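MAU2 chromatid cohesion factor homolog (Saccharomyces cerevisiae, PDB 4XDN) pairs with SCC2 in the complex that brings cohesin onto chromosomes, and so takes part in sister chromatid cohesion. Local coordinates at residues A[214-219]-A[253-258]; A[297-302]-A[307-312]. All coordinates share one frame; numbering follows the deposited sequence.

Interaction 1 of 2, residues A[214-219]-A[253-258]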
ATOM      1  N   LYS A 214       6.511  -2.470  22.067  1.00 28.40           N
ATOM      2  CA  LYS A 214       7.027  -3.533  21.211  1.00 28.58           C
ATOM      3  C   LYS A 214       6.001  -3.949  20.164  1.00 29.07           C
ATOM      4  O   LYS A 214       6.329  -4.098  18.990  1.00 29.28           O
ATOM      5  CB  LYS A 214       7.440  -4.755  22.033  1.00 31.11           C
ATOM      6  CG  LYS A 214       7.882  -5.925  21.164  1.00 32.54           C
ATOM      7  CD  LYS A 214       8.593  -7.014  21.949  1.00 34.23           C
ATOM      8  CE  LYS A 214       9.112  -8.088  21.005  1.00 36.21           C
ATOM      9  NZ  LYS A 214       9.819  -9.191  21.708  1.00 40.27           N
ATOM     10  N   TRP A 215       4.760  -4.138  20.600  1.00 29.66           N
ATOM     11  CA  TRP A 215       3.689  -4.537  19.697  1.00 29.94           C
ATOM     12  C   TRP A 215       3.426  -3.468  18.644  1.00 30.88           C
ATOM     13  O   TRP A 215       3.066  -3.783  17.513  1.00 34.27           O
ATOM     14  CB  TRP A 215       2.410  -4.835  20.482  1.00 29.43           C
ATOM     15  CG  TRP A 215       2.327  -6.251  20.984  1.00 32.11           C
ATOM     16  CD1 TRP A 215       2.753  -7.377  20.337  1.00 34.20           C
ATOM     17  CD2 TRP A 215       1.788  -6.692  22.237  1.00 33.94           C
ATOM     18  NE1 TRP A 215       2.510  -8.487  21.107  1.00 36.95           N
ATOM     19  CE2 TRP A 215       1.923  -8.095  22.279  1.00 36.51           C
ATOM     20  CE3 TRP A 215       1.208  -6.037  23.328  1.00 35.65           C
ATOM     21  CZ2 TRP A 215       1.492  -8.854  23.366  1.00 38.55           C
ATOM     22  CZ3 TRP A 215       0.784  -6.791  24.408  1.00 37.02           C
ATOM     23  CH2 TRP A 215       0.928  -8.185  24.418  1.00 39.41           C
ATOM     24  N   PHE A 216       3.612  -2.206  19.012  1.00 30.52           N
ATOM     25  CA  PHE A 216       3.496  -1.123  18.045  1.00 28.35           C
ATOM     26  C   PHE A 216       4.578  -1.241  16.975  1.00 27.75           C
ATOM     27  O   PHE A 216       4.299  -1.158  15.781  1.00 26.13           O
ATOM     28  CB  PHE A 216       3.597   0.239  18.730  1.00 28.00           C
ATOM     29  CG  PHE A 216       3.916   1.360  17.785  1.00 25.47           C
ATOM     30  CD1 PHE A 216       2.967   1.811  16.880  1.00 25.84           C
ATOM     31  CD2 PHE A 216       5.166   1.954  17.788  1.00 25.11           C
ATOM     32  CE1 PHE A 216       3.260   2.837  16.002  1.00 25.01           C
ATOM     33  CE2 PHE A 216       5.463   2.979  16.911  1.00 24.81           C
ATOM     34  CZ  PHE A 216       4.507   3.421  16.015  1.00 26.38           C
ATOM     35  N   LEU A 217       5.818  -1.430  17.415  1.00 27.82           N
ATOM     36  CA  LEU A 217       6.946  -1.545  16.500  1.00 28.11           C
ATOM     37  C   LEU A 217       6.796  -2.756  15.592  1.00 28.09           C
ATOM     38  O   LEU A 217       7.185  -2.720  14.427  1.00 26.19           O
ATOM     39  CB  LEU A 217       8.256  -1.644  17.279  1.00 28.32           C
ATOM     40  CG  LEU A 217       8.660  -0.401  18.066  1.00 30.54           C
ATOM     41  CD1 LEU A 217       9.799  -0.744  19.005  1.00 33.94           C
ATOM     42  CD2 LEU A 217       9.051   0.730  17.127  1.00 31.55           C
ATOM     43  N   ASN A 218       6.231  -3.828  16.132  1.00 28.27           N
ATOM     44  CA  ASN A 218       6.035  -5.041  15.355  1.00 30.46           C
ATOM     45  C   ASN A 218       4.988  -4.826  14.267  1.00 29.88           C
ATOM     46  O   ASN A 218       5.075  -5.411  13.190  1.00 28.93           O
ATOM     47  CB  ASN A 218       5.626  -6.199  16.264  1.00 33.43           C
ATOM     48  CG  ASN A 218       5.487  -7.504  15.512  1.00 34.04           C
ATOM     49  OD1 ASN A 218       6.479  -8.093  15.086  1.00 34.09           O
ATOM     50  ND2 ASN A 218       4.254  -7.963  15.343  1.00 34.31           N
ATOM     51  N   LEU A 219       4.002  -3.980  14.553  1.00 28.43           N
ATOM     52  CA  LEU A 219       2.995  -3.620  13.563  1.00 28.99           C
ATOM     53  C   LEU A 219       3.636  -2.812  12.440  1.00 29.00           C
ATOM     54  O   LEU A 219       3.323  -3.016  11.267  1.00 29.67           O
ATOM     55  CB  LEU A 219       1.857  -2.826  14.210  1.00 28.34           C
ATOM     56  CG  LEU A 219       0.929  -3.617  15.130  1.00 30.96           C
ATOM     57  CD1 LEU A 219       0.083  -2.678  15.974  1.00 29.51           C
ATOM     58  CD2 LEU A 219       0.047  -4.550  14.323  1.00 33.99           C
ATOM     59  N   TYR A 253      -5.017  -1.854  17.917  1.00 30.57           N
ATOM     60  CA  TYR A 253      -5.545  -3.192  17.685  1.00 28.54           C
ATOM     61  C   TYR A 253      -6.315  -3.242  16.366  1.00 29.69           C
ATOM     62  O   TYR A 253      -6.304  -4.257  15.673  1.00 30.74           O
ATOM     63  CB  TYR A 253      -6.446  -3.640  18.835  1.00 30.63           C
ATOM     64  CG  TYR A 253      -6.704  -5.131  18.827  1.00 35.29           C
ATOM     65  CD1 TYR A 253      -5.782  -6.015  19.372  1.00 38.35           C
ATOM     66  CD2 TYR A 253      -7.860  -5.655  18.262  1.00 37.56           C
ATOM     67  CE1 TYR A 253      -6.010  -7.380  19.363  1.00 40.91           C
ATOM     68  CE2 TYR A 253      -8.095  -7.018  18.247  1.00 39.68           C
ATOM     69  CZ  TYR A 253      -7.165  -7.876  18.798  1.00 42.05           C
ATOM     70  OH  TYR A 253      -7.392  -9.234  18.789  1.00 43.90           O
ATOM     71  N   ALA A 254      -6.983  -2.146  16.019  1.00 28.97           N
ATOM     72  CA  ALA A 254      -7.664  -2.052  14.732  1.00 30.48           C
ATOM     73  C   ALA A 254      -6.646  -2.194  13.607  1.00 30.41           C
ATOM     74  O   ALA A 254      -6.932  -2.778  12.561  1.00 28.64           O
ATOM     75  CB  ALA A 254      -8.413  -0.736  14.614  1.00 29.72           C
ATOM     76  N   TRP A 255      -5.453  -1.656  13.841  1.00 29.41           N
ATOM     77  CA  TRP A 255      -4.360  -1.740  12.883  1.00 27.70           C
ATOM     78  C   TRP A 255      -3.880  -3.181  12.775  1.00 28.03           C
ATOM     79  O   TRP A 255      -3.572  -3.661  11.687  1.00 28.61           O
ATOM     80  CB  TRP A 255      -3.214  -0.818  13.310  1.00 27.83           C
ATOM     81  CG  TRP A 255      -2.115  -0.668  12.304  1.00 27.24           C
ATOM     82  CD1 TRP A 255      -2.147  -1.022  10.989  1.00 28.93           C
ATOM     83  CD2 TRP A 255      -0.811  -0.118  12.541  1.00 28.47           C
ATOM     84  NE1 TRP A 255      -0.946  -0.726  10.389  1.00 27.34           N
ATOM     85  CE2 TRP A 255      -0.109  -0.171  11.322  1.00 26.70           C
ATOM     86  CE3 TRP A 255      -0.173   0.416  13.666  1.00 28.88           C
ATOM     87  CZ2 TRP A 255       1.201   0.290  11.194  1.00 26.06           C
ATOM     88  CZ3 TRP A 255       1.128   0.872  13.537  1.00 30.30           C
ATOM     89  CH2 TRP A 255       1.801   0.805  12.310  1.00 28.49           C
ATOM     90  N   LYS A 256      -3.817  -3.864  13.913  1.00 28.69           N
ATOM     91  CA  LYS A 256      -3.456  -5.275  13.940  1.00 29.55           C
ATOM     92  C   LYS A 256      -4.439  -6.079  13.094  1.00 29.83           C
ATOM     93  O   LYS A 256      -4.034  -6.875  12.248  1.00 28.55           O
ATOM     94  CB  LYS A 256      -3.435  -5.798  15.380  1.00 32.31           C
ATOM     95  CG  LYS A 256      -3.167  -7.290  15.522  1.00 33.18           C
ATOM     96  CD  LYS A 256      -4.251  -7.958  16.356  1.00 36.14           C
ATOM     97  CE  LYS A 256      -3.986  -9.444  16.548  1.00 38.88           C
ATOM     98  NZ  LYS A 256      -5.238 -10.253  16.456  1.00 42.50           N
ATOM     99  N   LEU A 257      -5.729  -5.857  13.325  1.00 29.33           N
ATOM    100  CA  LEU A 257      -6.771  -6.575  12.603  1.00 31.53           C
ATOM    101  C   LEU A 257      -6.713  -6.279  11.108  1.00 29.74           C
ATOM    102  O   LEU A 257      -6.888  -7.178  10.286  1.00 30.55           O
ATOM    103  CB  LEU A 257      -8.147  -6.212  13.158  1.00 34.43           C
ATOM    104  CG  LEU A 257      -8.418  -6.659  14.597  1.00 36.63           C
ATOM    105  CD1 LEU A 257      -9.721  -6.064  15.096  1.00 40.73           C
ATOM    106  CD2 LEU A 257      -8.452  -8.177  14.697  1.00 37.99           C
ATOM    107  N   ALA A 258      -6.462  -5.022  10.759  1.00 27.95           N
ATOM    108  CA  ALA A 258      -6.356  -4.630   9.359  1.00 28.36           C
ATOM    109  C   ALA A 258      -5.203  -5.360   8.687  1.00 28.66           C
ATOM    110  O   ALA A 258      -5.337  -5.853   7.567  1.00 27.82           O
ATOM    111  CB  ALA A 258      -6.168  -3.129   9.239  1.00 25.35           C
TER
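Leu219 lies over one face of the Trp255 indole and supplies most of what segment 214-219 brings to this contact. Its CB stands 3.9 Å from the centroid of the six-membered ring of Trp255, with the line between them 14° off the ring normal, which marks a CH-pi contact over the benzo half of the indole. The CD1 methyl of Leu219 settles near CE3 of Trp255 (3.9 Å). CD2, the other branch, reaches the backbone of the partner helix and sits 3.6 Å from CA of Lys256, with CB of that lysine close by. The indole gets there because CG of Trp255 is anti to its backbone N (chi1 -172°), which carries the ring across to helix 212-228.

Phe216, one turn before Leu219, meets the same indole at its edge, with CE1 of Phe216 3.8 Å from CZ3 of Trp255; the two side chains run obliquely to each other. Both segments belong to longer helices, 212-228 and 250-266, of a predominantly helical protein, consistent with the TPR-type superhelix known for the SCC4/Mau2 family. Their local axes approach to 10.5 Å and make an angle of 35°, so the helices run roughly parallel and large side chains bridge a wide gap. The 231 Å² buried here is shared mainly by Leu219 and Trp255.

Polar ends are satisfied to the side of this apolar patch. Trp255 NE1 hydrogen-bonds to Asn223 OD1, farther along helix 212-228, which ties the indole to the helix it packs on. Lys256 bends along its chain and lays CD over one face of the Tyr253 ring, toward its rim; its NZ forms a salt bridge with Glu260 and a weak hydrogen bond to Tyr253 OH. Helix 234-241 adds Leu240 against both Leu219 and Lys256.

Interaction 2 of 2, residues A[297-302]-A[307-312]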
ATOM      1  N   CYS A 297      -3.478   8.192  19.038  1.00 41.13           N
ATOM      2  CA  CYS A 297      -3.045   7.170  19.988  1.00 39.36           C
ATOM      3  C   CYS A 297      -1.752   7.592  20.680  1.00 38.53           C
ATOM      4  O   CYS A 297      -0.744   7.834  20.022  1.00 39.85           O
ATOM      5  CB  CYS A 297      -2.847   5.830  19.278  1.00 37.78           C
ATOM      6  SG  CYS A 297      -2.068   4.558  20.294  1.00 46.24           S
ATOM      7  N   VAL A 298      -1.785   7.674  22.007  1.00 38.07           N
ATOM      8  CA  VAL A 298      -0.611   8.070  22.780  1.00 37.57           C
ATOM      9  C   VAL A 298       0.044   6.856  23.433  1.00 35.72           C
ATOM     10  O   VAL A 298      -0.549   6.203  24.292  1.00 38.58           O
ATOM     11  CB  VAL A 298      -0.972   9.104  23.864  1.00 39.92           C
ATOM     12  CG1 VAL A 298       0.262   9.498  24.671  1.00 42.40           C
ATOM     13  CG2 VAL A 298      -1.594  10.333  23.227  1.00 39.68           C
ATOM     14  N   ILE A 299       1.269   6.560  23.011  1.00 30.79           N
ATOM     15  CA  ILE A 299       2.053   5.485  23.605  1.00 30.83           C
ATOM     16  C   ILE A 299       2.974   6.046  24.680  1.00 33.69           C
ATOM     17  O   ILE A 299       3.978   6.688  24.376  1.00 35.52           O
ATOM     18  CB  ILE A 299       2.896   4.744  22.549  1.00 30.15           C
ATOM     19  CG1 ILE A 299       1.983   4.097  21.505  1.00 27.53           C
ATOM     20  CG2 ILE A 299       3.777   3.683  23.215  1.00 31.26           C
ATOM     21  CD1 ILE A 299       2.713   3.513  20.317  1.00 27.46           C
ATOM     22  N   LYS A 300       2.627   5.798  25.938  1.00 34.01           N
ATOM     23  CA  LYS A 300       3.454   6.232  27.056  1.00 36.91           C
ATOM     24  C   LYS A 300       4.570   5.220  27.302  1.00 38.16           C
ATOM     25  O   LYS A 300       4.423   4.290  28.094  1.00 40.75           O
ATOM     26  CB  LYS A 300       2.600   6.420  28.312  1.00 38.91           C
ATOM     27  CG  LYS A 300       1.521   7.480  28.148  1.00 44.31           C
ATOM     28  CD  LYS A 300       0.603   7.565  29.359  1.00 49.27           C
ATOM     29  CE  LYS A 300      -0.545   8.534  29.109  1.00 53.08           C
ATOM     30  NZ  LYS A 300      -1.429   8.692  30.300  1.00 57.39           N
ATOM     31  N   ILE A 301       5.681   5.409  26.597  1.00 37.36           N
ATOM     32  CA  ILE A 301       6.849   4.545  26.733  1.00 36.87           C
ATOM     33  C   ILE A 301       7.402   4.627  28.149  1.00 39.90           C
ATOM     34  O   ILE A 301       7.680   3.610  28.787  1.00 42.39           O
ATOM     35  CB  ILE A 301       7.946   4.935  25.717  1.00 37.83           C
ATOM     36  CG1 ILE A 301       7.479   4.610  24.296  1.00 36.87           C
ATOM     37  CG2 ILE A 301       9.259   4.212  26.016  1.00 40.72           C
ATOM     38  CD1 ILE A 301       8.370   5.169  23.203  1.00 37.97           C
ATOM     39  N   MET A 302       7.558   5.853  28.629  1.00 40.76           N
ATOM     40  CA  MET A 302       8.048   6.107  29.975  1.00 44.96           C
ATOM     41  C   MET A 302       7.375   7.354  30.510  1.00 46.24           C
ATOM     42  O   MET A 302       6.794   8.121  29.742  1.00 47.99           O
ATOM     43  CB  MET A 302       9.566   6.294  29.981  1.00 47.76           C
ATOM     44  CG  MET A 302      10.336   5.203  30.689  1.00 50.82           C
ATOM     45  SD  MET A 302      12.062   5.657  30.945  1.00 49.83           S
ATOM     46  CE  MET A 302      11.940   6.637  32.439  1.00 38.23           C
ATOM     47  N   LEU A 307       4.755   9.044  22.957  1.00 38.47           N
ATOM     48  CA  LEU A 307       4.672   9.151  21.507  1.00 41.11           C
ATOM     49  C   LEU A 307       3.220   9.143  21.048  1.00 37.17           C
ATOM     50  O   LEU A 307       2.457   8.244  21.401  1.00 35.99           O
ATOM     51  CB  LEU A 307       5.432   8.004  20.837  1.00 46.42           C
ATOM     52  CG  LEU A 307       6.901   8.246  20.486  1.00 53.06           C
ATOM     53  CD1 LEU A 307       7.554   6.953  20.023  1.00 52.93           C
ATOM     54  CD2 LEU A 307       7.018   9.300  19.405  1.00 57.30           C
ATOM     55  N   LYS A 308       2.844  10.149  20.264  1.00 34.90           N
ATOM     56  CA  LYS A 308       1.506  10.213  19.685  1.00 35.56           C
ATOM     57  C   LYS A 308       1.502   9.593  18.289  1.00 33.57           C
ATOM     58  O   LYS A 308       2.321   9.950  17.443  1.00 32.38           O
ATOM     59  CB  LYS A 308       1.012  11.657  19.627  1.00 36.25           C
ATOM     60  CG  LYS A 308      -0.366  11.815  18.997  1.00 39.26           C
ATOM     61  CD  LYS A 308      -0.918  13.214  19.221  1.00 43.55           C
ATOM     62  CE  LYS A 308      -2.209  13.440  18.460  1.00 46.92           C
ATOM     63  NZ  LYS A 308      -2.707  14.834  18.630  1.00 49.63           N
ATOM     64  N   VAL A 309       0.582   8.661  18.063  1.00 32.79           N
ATOM     65  CA  VAL A 309       0.458   7.977  16.780  1.00 33.53           C
ATOM     66  C   VAL A 309      -0.878   8.315  16.124  1.00 33.12           C
ATOM     67  O   VAL A 309      -1.936   8.186  16.744  1.00 31.99           O
ATOM     68  CB  VAL A 309       0.577   6.448  16.941  1.00 32.43           C
ATOM     69  CG1 VAL A 309       0.477   5.753  15.585  1.00 32.22           C
ATOM     70  CG2 VAL A 309       1.886   6.089  17.628  1.00 30.86           C
ATOM     71  N   GLU A 310      -0.815   8.747  14.867  1.00 34.77           N
ATOM     72  CA  GLU A 310      -2.007   9.088  14.096  1.00 36.84           C
ATOM     73  C   GLU A 310      -2.109   8.223  12.841  1.00 35.91           C
ATOM     74  O   GLU A 310      -1.196   8.192  12.017  1.00 35.30           O
ATOM     75  CB  GLU A 310      -1.993  10.570  13.716  1.00 39.52           C
ATOM     76  CG  GLU A 310      -2.317  11.505  14.867  1.00 44.05           C
ATOM     77  CD  GLU A 310      -2.114  12.965  14.509  1.00 48.68           C
ATOM     78  OE1 GLU A 310      -0.950  13.418  14.489  1.00 47.88           O
ATOM     79  OE2 GLU A 310      -3.118  13.662  14.249  1.00 51.93           O
ATOM     80  N   LEU A 311      -3.228   7.514  12.725  1.00 34.54           N
ATOM     81  CA  LEU A 311      -3.551   6.724  11.543  1.00 33.58           C
ATOM     82  C   LEU A 311      -5.049   6.883  11.276  1.00 31.05           C
ATOM     83  O   LEU A 311      -5.838   5.991  11.585  1.00 29.29           O
ATOM     84  CB  LEU A 311      -3.179   5.248  11.746  1.00 35.12           C
ATOM     85  CG  LEU A 311      -2.047   4.616  10.927  1.00 35.71           C
ATOM     86  CD1 LEU A 311      -2.141   3.100  11.062  1.00 33.07           C
ATOM     87  CD2 LEU A 311      -2.074   5.016   9.461  1.00 36.49           C
ATOM     88  N   PRO A 312      -5.448   8.038  10.719  1.00 32.91           N
ATOM     89  CA  PRO A 312      -6.874   8.383  10.638  1.00 36.14           C
ATOM     90  C   PRO A 312      -7.724   7.392   9.833  1.00 34.31           C
ATOM     91  O   PRO A 312      -8.911   7.264  10.123  1.00 37.04           O
ATOM     92  CB  PRO A 312      -6.863   9.765   9.967  1.00 36.92           C
ATOM     93  CG  PRO A 312      -5.554   9.862   9.280  1.00 36.29           C
ATOM     94  CD  PRO A 312      -4.596   9.076  10.114  1.00 35.64           C
TER
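Strands 297-302 and 307-310 run antiparallel, their local axes 4.4 Å apart at closest approach and 151° between directions, as the two arms of a beta hairpin. Cys297 with Val309 and Ile299 with Leu307 are hydrogen-bonded pairs, each closed by two backbone bonds; Val298 with Lys308 between them is a non-hydrogen-bonded pair, with CA atoms 4.3 Å apart. The bond from Leu307 N to Ile299 O is 2.9 Å long. Past Ile299 the first strand kinks in an inverse gamma turn centred on Lys300, and Ile301 and Met302 form a classic beta bulge against the other strand.

Cys297, Ile299, Leu307 and Val309 share one face. With chi1 of Ile299 at -62°, CG1 lies anti to the carbonyl carbon, and its CD1 crosses to CG2 of Val309 (3.8 Å). Ile301 CD1 meets Leu307 CD1 at 3.7 Å. Val298 and Lys308 point to the other face. Lys308, Val309 and Glu310 pair with a strand of another protein's chain, so the sheet continues across the interface. The chemistry is thus divided: an apolar face buried against helices 212-228 and 250-266, Lys308 on the other, and a backbone edge hydrogen-bonded to the neighbouring chain.

Overall arrangement
Interactions 1 and 2 are built in series along the chain, helices first and hairpin after, and their centres lie about 12 Å apart. They meet directly through apolar side chains. Phe216 CG is 3.5 Å from Ile299 CD1, and Phe216 CE1 is 3.9 Å from Val309 CG2, so the phenyl ring that borders Trp255 in interaction 1 also packs against the hairpin of interaction 2. Just past the second strand, at the N-cap of helix 312-315, Leu311 CD1 comes 3.8 Å from Trp255 CD2. The other protein's chain joins both contacts: its apolar side chains pack on Phe216 and Trp255 as well as on Leu307 and Val309.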